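Local coordinates for protein annexin B22 (PDB 4MDU) that binds acidic phospholipid membranes in a calcium-dependent manner, aggregates liposomes when calcium is present, and forms homodimers, at residues L124-D128 against R129-E133; C242-T245 against P246-Y250; S270-S273 against G274-K278. All coordinates share one frame; numbering follows the deposited sequence.

Interaction 1. Residues L124-D128 against R129-E133; sequences LGTND and RVLIE
N127 and D128 lead the chain into the first turn of helix 128-136, meeting V130, L131 and I132 through main-chain bonds and short side-chain contacts. N127 holds the N-cap position. L131 N donates to N127 O at 3.2 Å, in the carbonyl plane and with an N-H...O angle of 149°; V130 N reaches the same oxygen at 3.0 Å, but that bond is weak. One residue further on, I132 N donates to D128 O almost straight (177°, 2.7 Å). A weak bond from D128 N to T126 O makes N127 the centre of an inverse gamma turn, which bends the chain just before the helix.

The van der Waals contacts gather on V130 and L131. N127 carries its CG anti to the backbone N (chi1 -159°), which sets the amide against methyl CG2 of V130, with N127 ND2 3.3 Å and N127 CG 3.4 Å from it. L131 CD1 has two neighbours: D128 OD1 at 3.6 Å and, crossing at about a right angle, the methyl CG2 of T126 at 4.0 Å. The carboxylate of D128 is also hydrogen-bonded through OD1 to Y178 OH.

G125 and D128 bind different calcium ions, so this loop and helix start join two sites within the predicted second annexin repeat; M121, G123 and E173 are the other residues that bind the same calcium ion as G125. Around them, L131 packs on L117 and A120 of helix 109-122 and on Y178 and L182 of helix 177-187, I132 packs on helix 274-288, V130 touches R314 of helix 311-320, and L124 and G125 pair in a parallel ladder with a strand of the second subunit.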
loop_
_atom_site.group_PDB
_atom_site.type_symbol
_atom_site.label_atom_id
_atom_site.label_comp_id
_atom_site.label_asym_id
_atom_site.label_seq_id
_atom_site.Cartn_x
_atom_site.Cartn_y
_atom_site.Cartn_z
ATOM N N LEU B 124 -4.985 9.170 -12.135
ATOM C CA LEU B 124 -4.173 8.078 -12.649
ATOM C C LEU B 124 -3.888 7.086 -11.529
ATOM O O LEU B 124 -3.307 7.445 -10.504
ATOM C CB LEU B 124 -2.864 8.632 -13.205
ATOM C CG LEU B 124 -3.035 9.456 -14.475
ATOM C CD1 LEU B 124 -1.796 10.278 -14.756
ATOM C CD2 LEU B 124 -3.364 8.531 -15.632
ATOM N N GLY B 125 -4.284 5.837 -11.736
ATOM C CA GLY B 125 -4.236 4.856 -10.673
ATOM C C GLY B 125 -5.411 5.106 -9.747
ATOM O O GLY B 125 -6.303 5.904 -10.055
ATOM N N THR B 126 -5.399 4.430 -8.607
ATOM C CA THR B 126 -6.499 4.457 -7.665
ATOM C C THR B 126 -5.961 4.701 -6.281
ATOM O O THR B 126 -5.082 3.978 -5.824
ATOM C CB THR B 126 -7.220 3.107 -7.645
ATOM O OG1 THR B 126 -7.787 2.873 -8.938
ATOM C CG2 THR B 126 -8.318 3.138 -6.630
ATOM N N ASN B 127 -6.462 5.729 -5.610
ATOM C CA ASN B 127 -6.002 5.974 -4.256
ATOM C C ASN B 127 -6.763 5.094 -3.276
ATOM O O ASN B 127 -7.662 5.555 -2.591
ATOM C CB ASN B 127 -6.158 7.431 -3.879
ATOM C CG ASN B 127 -5.265 7.807 -2.745
ATOM O OD1 ASN B 127 -4.805 6.945 -2.003
ATOM N ND2 ASN B 127 -5.001 9.100 -2.601
ATOM N N ASP B 128 -6.380 3.824 -3.218
ATOM C CA ASP B 128 -7.121 2.829 -2.471
ATOM C C ASP B 128 -7.070 3.087 -0.990
ATOM O O ASP B 128 -8.029 2.800 -0.259
ATOM C CB ASP B 128 -6.601 1.444 -2.798
ATOM C CG ASP B 128 -7.174 0.926 -4.096
ATOM O OD1 ASP B 128 -8.411 0.741 -4.150
ATOM O OD2 ASP B 128 -6.409 0.735 -5.063
ATOM N N ARG B 129 -5.951 3.656 -0.567
ATOM C CA ARG B 129 -5.746 4.032 0.816
ATOM C C ARG B 129 -6.879 4.939 1.270
ATOM O O ARG B 129 -7.386 4.818 2.401
ATOM C CB ARG B 129 -4.408 4.757 0.952
ATOM C CG ARG B 129 -4.078 5.182 2.360
ATOM C CD ARG B 129 -2.685 5.812 2.455
ATOM N NE ARG B 129 -2.502 6.488 3.740
ATOM C CZ ARG B 129 -1.325 6.783 4.287
ATOM N NH1 ARG B 129 -0.193 6.454 3.675
ATOM N NH2 ARG B 129 -1.282 7.406 5.455
ATOM N N VAL B 130 -7.266 5.850 0.380
ATOM C CA VAL B 130 -8.370 6.765 0.630
ATOM C C VAL B 130 -9.725 6.022 0.590
ATOM O O VAL B 130 -10.622 6.306 1.383
ATOM C CB VAL B 130 -8.330 7.964 -0.356
ATOM C CG1 VAL B 130 -9.615 8.785 -0.285
ATOM C CG2 VAL B 130 -7.123 8.857 -0.054
ATOM N N LEU B 131 -9.870 5.054 -0.308
ATOM C CA LEU B 131 -11.128 4.286 -0.351
ATOM C C LEU B 131 -11.295 3.487 0.944
ATOM O O LEU B 131 -12.344 3.533 1.586
ATOM C CB LEU B 131 -11.175 3.338 -1.555
ATOM C CG LEU B 131 -10.952 3.926 -2.934
ATOM C CD1 LEU B 131 -11.323 2.895 -4.052
ATOM C CD2 LEU B 131 -11.734 5.208 -3.054
ATOM N N ILE B 132 -10.232 2.792 1.350
ATOM C CA ILE B 132 -10.252 2.069 2.617
ATOM C C ILE B 132 -10.560 2.981 3.800
ATOM O O ILE B 132 -11.433 2.688 4.621
ATOM C CB ILE B 132 -8.925 1.366 2.881
ATOM C CG1 ILE B 132 -8.654 0.335 1.792
ATOM C CG2 ILE B 132 -8.951 0.711 4.243
ATOM C CD1 ILE B 132 -7.415 -0.489 2.017
ATOM N N GLU B 133 -9.845 4.096 3.879
ATOM C CA GLU B 133 -9.998 5.044 4.983
ATOM C C GLU B 133 -11.430 5.566 5.130
ATOM O O GLU B 133 -11.987 5.640 6.233
ATOM C CB GLU B 133 -9.028 6.236 4.806
ATOM C CG GLU B 133 -9.196 7.304 5.891
ATOM C CD GLU B 133 -9.134 8.723 5.344
ATOM O OE1 GLU B 133 -8.152 9.043 4.652
ATOM O OE2 GLU B 133 -10.068 9.514 5.605
#

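Interaction 2. Residues C242-T245 against P246-Y250; sequences CNRT and PYQLY
T245 and P246 mark the junction where the chain leaves helix 236-243 and enters helix 246-260, and L249 N donates to T245 O over 2.9 Å, nearly along the C=O axis, so the residue before the helix accepts a main-chain bond of its first turn. This is a threonine N-cap followed by a proline in the first helical position, within the predicted third annexin repeat. The hydroxyl does the capping: Q248 N donates to T245 OG1 at 3.1 Å with an almost straight N-H...O angle of 173°. T245 places OG1 between its backbone N and carbonyl carbon (chi1 75°), which turns the oxygen toward Q248 N. The same oxygen lies 3.6 Å from Q248 CB.

Before the cap, R244 is the first residue to depart from helical backbone angles; its CB faces the first turn, and its stem passes alongside Q248 before the end leads away. R244 and Q248 lie side by side, pointing the same way, with R244 CD 3.8 Å from Q248 CG; their flat ends are turned 75° apart and part company. The guanidinium forms salt bridges with D218 and D191, while Q248 OE1 accepts from N211 N, so each polar end has its own partner beyond the turn. R244 CB also rests 4.0 Å from L249 CG, and L249 packs on L284 and A287 of helix 274-288, where P246 also touches A287. The contact is buried and far from the calcium sites; it joins two successive helices to the neighbouring helices 212-224 and 274-288. T245 OG1 also meets the ring of Y247 at its edge, near the ring plane, 3.9 Å from CD2.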
loop_
_atom_site.group_PDB
_atom_site.type_symbol
_atom_site.label_atom_id
_atom_site.label_comp_id
_atom_site.label_asym_id
_atom_site.label_seq_id
_atom_site.Cartn_x
_atom_site.Cartn_y
_atom_site.Cartn_z
ATOM N N CYS B 242 -16.832 -7.430 7.136
ATOM C CA CYS B 242 -17.455 -6.221 6.601
ATOM C C CYS B 242 -18.883 -5.958 7.081
ATOM O O CYS B 242 -19.316 -4.810 7.085
ATOM C CB CYS B 242 -17.394 -6.201 5.080
ATOM S SG CYS B 242 -15.712 -6.148 4.476
ATOM N N ASN B 243 -19.608 -6.991 7.513
ATOM C CA ASN B 243 -21.002 -6.771 7.899
ATOM C C ASN B 243 -21.326 -6.667 9.375
ATOM O O ASN B 243 -22.291 -6.004 9.731
ATOM C CB ASN B 243 -21.925 -7.820 7.246
ATOM C CG ASN B 243 -21.947 -7.698 5.742
ATOM O OD1 ASN B 243 -22.244 -6.633 5.199
ATOM N ND2 ASN B 243 -21.583 -8.776 5.057
ATOM N N ARG B 244 -20.572 -7.337 10.245
ATOM C CA ARG B 244 -20.969 -7.332 11.653
ATOM C C ARG B 244 -20.819 -5.931 12.208
ATOM O O ARG B 244 -19.948 -5.196 11.777
ATOM C CB ARG B 244 -20.136 -8.315 12.475
ATOM C CG ARG B 244 -20.287 -9.757 12.045
ATOM C CD ARG B 244 -21.778 -10.203 11.985
ATOM N NE ARG B 244 -21.856 -11.547 11.422
ATOM C CZ ARG B 244 -22.623 -11.908 10.401
ATOM N NH1 ARG B 244 -23.431 -11.030 9.825
ATOM N NH2 ARG B 244 -22.590 -13.166 9.970
ATOM N N THR B 245 -21.666 -5.557 13.160
ATOM C CA THR B 245 -21.539 -4.256 13.770
ATOM C C THR B 245 -20.239 -4.207 14.581
ATOM O O THR B 245 -19.673 -5.246 14.939
ATOM C CB THR B 245 -22.714 -3.969 14.693
ATOM O OG1 THR B 245 -22.551 -4.724 15.897
ATOM C CG2 THR B 245 -24.046 -4.335 14.005
ATOM N N PRO B 246 -19.753 -2.997 14.883
ATOM C CA PRO B 246 -18.492 -2.978 15.626
ATOM C C PRO B 246 -18.612 -3.779 16.924
ATOM O O PRO B 246 -17.682 -4.493 17.288
ATOM C CB PRO B 246 -18.274 -1.484 15.903
ATOM C CG PRO B 246 -19.046 -0.794 14.808
ATOM C CD PRO B 246 -20.272 -1.641 14.633
ATOM N N TYR B 247 -19.760 -3.699 17.583
ATOM C CA TYR B 247 -19.968 -4.425 18.843
ATOM C C TYR B 247 -19.901 -5.946 18.667
ATOM O O TYR B 247 -19.182 -6.636 19.408
ATOM C CB TYR B 247 -21.263 -3.962 19.511
ATOM C CG TYR B 247 -21.402 -2.455 19.431
ATOM C CD1 TYR B 247 -20.713 -1.631 20.312
ATOM C CD2 TYR B 247 -22.179 -1.858 18.447
ATOM C CE1 TYR B 247 -20.804 -0.250 20.225
ATOM C CE2 TYR B 247 -22.280 -0.483 18.354
ATOM C CZ TYR B 247 -21.583 0.317 19.249
ATOM O OH TYR B 247 -21.669 1.684 19.167
ATOM N N GLN B 248 -20.614 -6.453 17.660
ATOM C CA GLN B 248 -20.586 -7.881 17.317
ATOM C C GLN B 248 -19.184 -8.375 16.940
ATOM O O GLN B 248 -18.806 -9.494 17.307
ATOM C CB GLN B 248 -21.568 -8.171 16.170
ATOM C CG GLN B 248 -21.690 -9.646 15.793
ATOM C CD GLN B 248 -22.277 -10.492 16.911
ATOM O OE1 GLN B 248 -23.030 -10.001 17.753
ATOM N NE2 GLN B 248 -21.912 -11.765 16.938
ATOM N N LEU B 249 -18.423 -7.553 16.202
ATOM C CA LEU B 249 -17.072 -7.922 15.771
ATOM C C LEU B 249 -16.168 -8.094 16.972
ATOM O O LEU B 249 -15.356 -9.017 17.045
ATOM C CB LEU B 249 -16.469 -6.851 14.872
ATOM C CG LEU B 249 -16.422 -7.196 13.401
ATOM C CD1 LEU B 249 -15.727 -6.094 12.630
ATOM C CD2 LEU B 249 -15.712 -8.515 13.236
ATOM N N TYR B 250 -16.304 -7.177 17.914
ATOM C CA TYR B 250 -15.533 -7.264 19.128
ATOM C C TYR B 250 -15.804 -8.592 19.832
ATOM O O TYR B 250 -14.885 -9.380 20.086
ATOM C CB TYR B 250 -15.853 -6.107 20.051
ATOM C CG TYR B 250 -15.041 -6.200 21.304
ATOM C CD1 TYR B 250 -13.681 -5.915 21.285
ATOM C CD2 TYR B 250 -15.609 -6.610 22.491
ATOM C CE1 TYR B 250 -12.911 -6.009 22.430
ATOM C CE2 TYR B 250 -14.849 -6.710 23.645
ATOM C CZ TYR B 250 -13.500 -6.407 23.608
ATOM O OH TYR B 250 -12.739 -6.503 24.754
#

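Interaction 3. Residues S270-S273 against G274-K278; sequences SETS and GDYRK
T272 and R277 make the tightest part of this short link between helix 264-271 and helix 274-288. T272 OG1 presses to 3.1 Å from R277 CB, while the hydroxyl is hydrogen-bonded to I268 O of the preceding helix. The methyl CG2 of T272 comes obliquely to the ring of Y276, 3.6 Å from CE2, and the two side chains cross at about a right angle. That ring is buried against helix 177-187, and its OH is hydrogen-bonded to T238 OG1. R277 bends at chi3 (43°), laying one face of the guanidinium against S273 CA and T272 O, the oxygen 3.2 Å above the plane, toward the rim. R277 N donates to S273 O at 3.2 Å, the donor standing well out of the carbonyl plane.

Looser are a water, which accepts from Y276 N at 3.0 Å and gives S273 O only a weak bond, and exposed K278. Its NZ bridges to D275 OD1 at 2.8 Å, above the carboxylate plane, and would probably offset the acid's charge in the metal-free protein; D275 also packs on D275 of the second subunit. T272, S273 and G274 lie where the helices join, a sequence that recurs in annexin repeats; D275, in the next helix and not at the usual acidic position, binds a calcium ion with D128.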
loop_
_atom_site.group_PDB
_atom_site.type_symbol
_atom_site.label_atom_id
_atom_site.label_comp_id
_atom_site.label_asym_id
_atom_site.label_seq_id
_atom_site.Cartn_x
_atom_site.Cartn_y
_atom_site.Cartn_z
ATOM N N SER B 270 -2.350 -13.184 8.770
ATOM C CA SER B 270 -1.549 -14.263 8.211
ATOM C C SER B 270 -2.214 -14.951 7.020
ATOM O O SER B 270 -1.554 -15.648 6.262
ATOM C CB SER B 270 -1.182 -15.286 9.293
ATOM O OG SER B 270 -2.337 -15.843 9.893
ATOM N N GLU B 271 -3.514 -14.758 6.846
ATOM C CA GLU B 271 -4.234 -15.491 5.807
ATOM C C GLU B 271 -4.493 -14.669 4.562
ATOM O O GLU B 271 -4.788 -15.219 3.502
ATOM C CB GLU B 271 -5.564 -16.020 6.336
ATOM C CG GLU B 271 -5.414 -17.078 7.399
ATOM C CD GLU B 271 -4.545 -18.221 6.936
ATOM O OE1 GLU B 271 -3.396 -18.311 7.410
ATOM O OE2 GLU B 271 -5.010 -19.021 6.091
ATOM N N THR B 272 -4.397 -13.352 4.693
ATOM C CA THR B 272 -4.738 -12.466 3.590
ATOM C C THR B 272 -3.568 -11.563 3.272
ATOM O O THR B 272 -2.655 -11.417 4.083
ATOM C CB THR B 272 -5.948 -11.594 3.934
ATOM O OG1 THR B 272 -5.612 -10.718 5.020
ATOM C CG2 THR B 272 -7.127 -12.468 4.333
ATOM N N SER B 273 -3.600 -10.950 2.095
ATOM C CA SER B 273 -2.498 -10.115 1.644
ATOM C C SER B 273 -3.015 -8.896 0.933
ATOM O O SER B 273 -4.203 -8.824 0.599
ATOM C CB SER B 273 -1.620 -10.897 0.672
ATOM O OG SER B 273 -1.261 -12.128 1.247
ATOM N N GLY B 274 -2.108 -7.948 0.680
ATOM C CA GLY B 274 -2.399 -6.790 -0.151
ATOM C C GLY B 274 -3.443 -5.873 0.455
ATOM O O GLY B 274 -3.620 -5.832 1.667
ATOM N N ASP B 275 -4.129 -5.121 -0.398
ATOM C CA ASP B 275 -5.145 -4.191 0.064
ATOM C C ASP B 275 -6.304 -4.909 0.721
ATOM O O ASP B 275 -7.010 -4.333 1.561
ATOM C CB ASP B 275 -5.628 -3.325 -1.092
ATOM C CG ASP B 275 -4.693 -2.163 -1.356
ATOM O OD1 ASP B 275 -4.014 -1.732 -0.397
ATOM O OD2 ASP B 275 -4.625 -1.689 -2.507
ATOM N N TYR B 276 -6.495 -6.171 0.341
ATOM C CA TYR B 276 -7.525 -6.989 0.958
ATOM C C TYR B 276 -7.251 -7.132 2.453
ATOM O O TYR B 276 -8.141 -6.917 3.286
ATOM C CB TYR B 276 -7.641 -8.352 0.267
ATOM C CG TYR B 276 -8.748 -9.217 0.828
ATOM C CD1 TYR B 276 -10.073 -8.803 0.775
ATOM C CD2 TYR B 276 -8.467 -10.454 1.395
ATOM C CE1 TYR B 276 -11.079 -9.582 1.277
ATOM C CE2 TYR B 276 -9.470 -11.246 1.903
ATOM C CZ TYR B 276 -10.772 -10.804 1.842
ATOM O OH TYR B 276 -11.771 -11.584 2.349
ATOM N N ARG B 277 -6.009 -7.451 2.805
ATOM C CA ARG B 277 -5.638 -7.502 4.224
ATOM C C ARG B 277 -5.842 -6.152 4.899
ATOM O O ARG B 277 -6.403 -6.067 5.994
ATOM C CB ARG B 277 -4.197 -7.993 4.391
ATOM C CG ARG B 277 -3.571 -7.648 5.733
ATOM C CD ARG B 277 -2.250 -8.367 5.921
ATOM N NE ARG B 277 -1.449 -8.324 4.704
ATOM C CZ ARG B 277 -0.327 -9.016 4.519
ATOM N NH1 ARG B 277 0.135 -9.813 5.482
ATOM N NH2 ARG B 277 0.332 -8.917 3.369
ATOM N N LYS B 278 -5.388 -5.088 4.237
ATOM C CA LYS B 278 -5.443 -3.756 4.830
ATOM C C LYS B 278 -6.894 -3.324 5.054
ATOM O O LYS B 278 -7.217 -2.709 6.070
ATOM C CB LYS B 278 -4.707 -2.720 3.957
ATOM C CG LYS B 278 -3.245 -3.037 3.658
ATOM C CD LYS B 278 -2.571 -1.874 2.917
ATOM C CE LYS B 278 -1.318 -2.310 2.151
ATOM N NZ LYS B 278 -1.556 -2.458 0.673
HETATM O O HOH W 1 -5.426 -7.331 -2.242
#

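How the interactions relate
Interactions 1 and 3 meet at one calcium site: D128 and D275 both bind the same ion, and in this apo structure D128 CB lies 3.7 Å from D275 OD2. I132 CD1 extends that junction, packing 4.0 Å from K278 CB. The centres of the two contacts are about 15 Å apart, and both touch the second subunit, where N127 of one chain packs on S273 of the other. Interaction 2 stands away from the calcium sites, its nearest atoms about 7 Å from interaction 3 and about 10 Å from interaction 1. It begins helix 246-260, which precedes helix 264-271 of interaction 3 in the same predicted repeat.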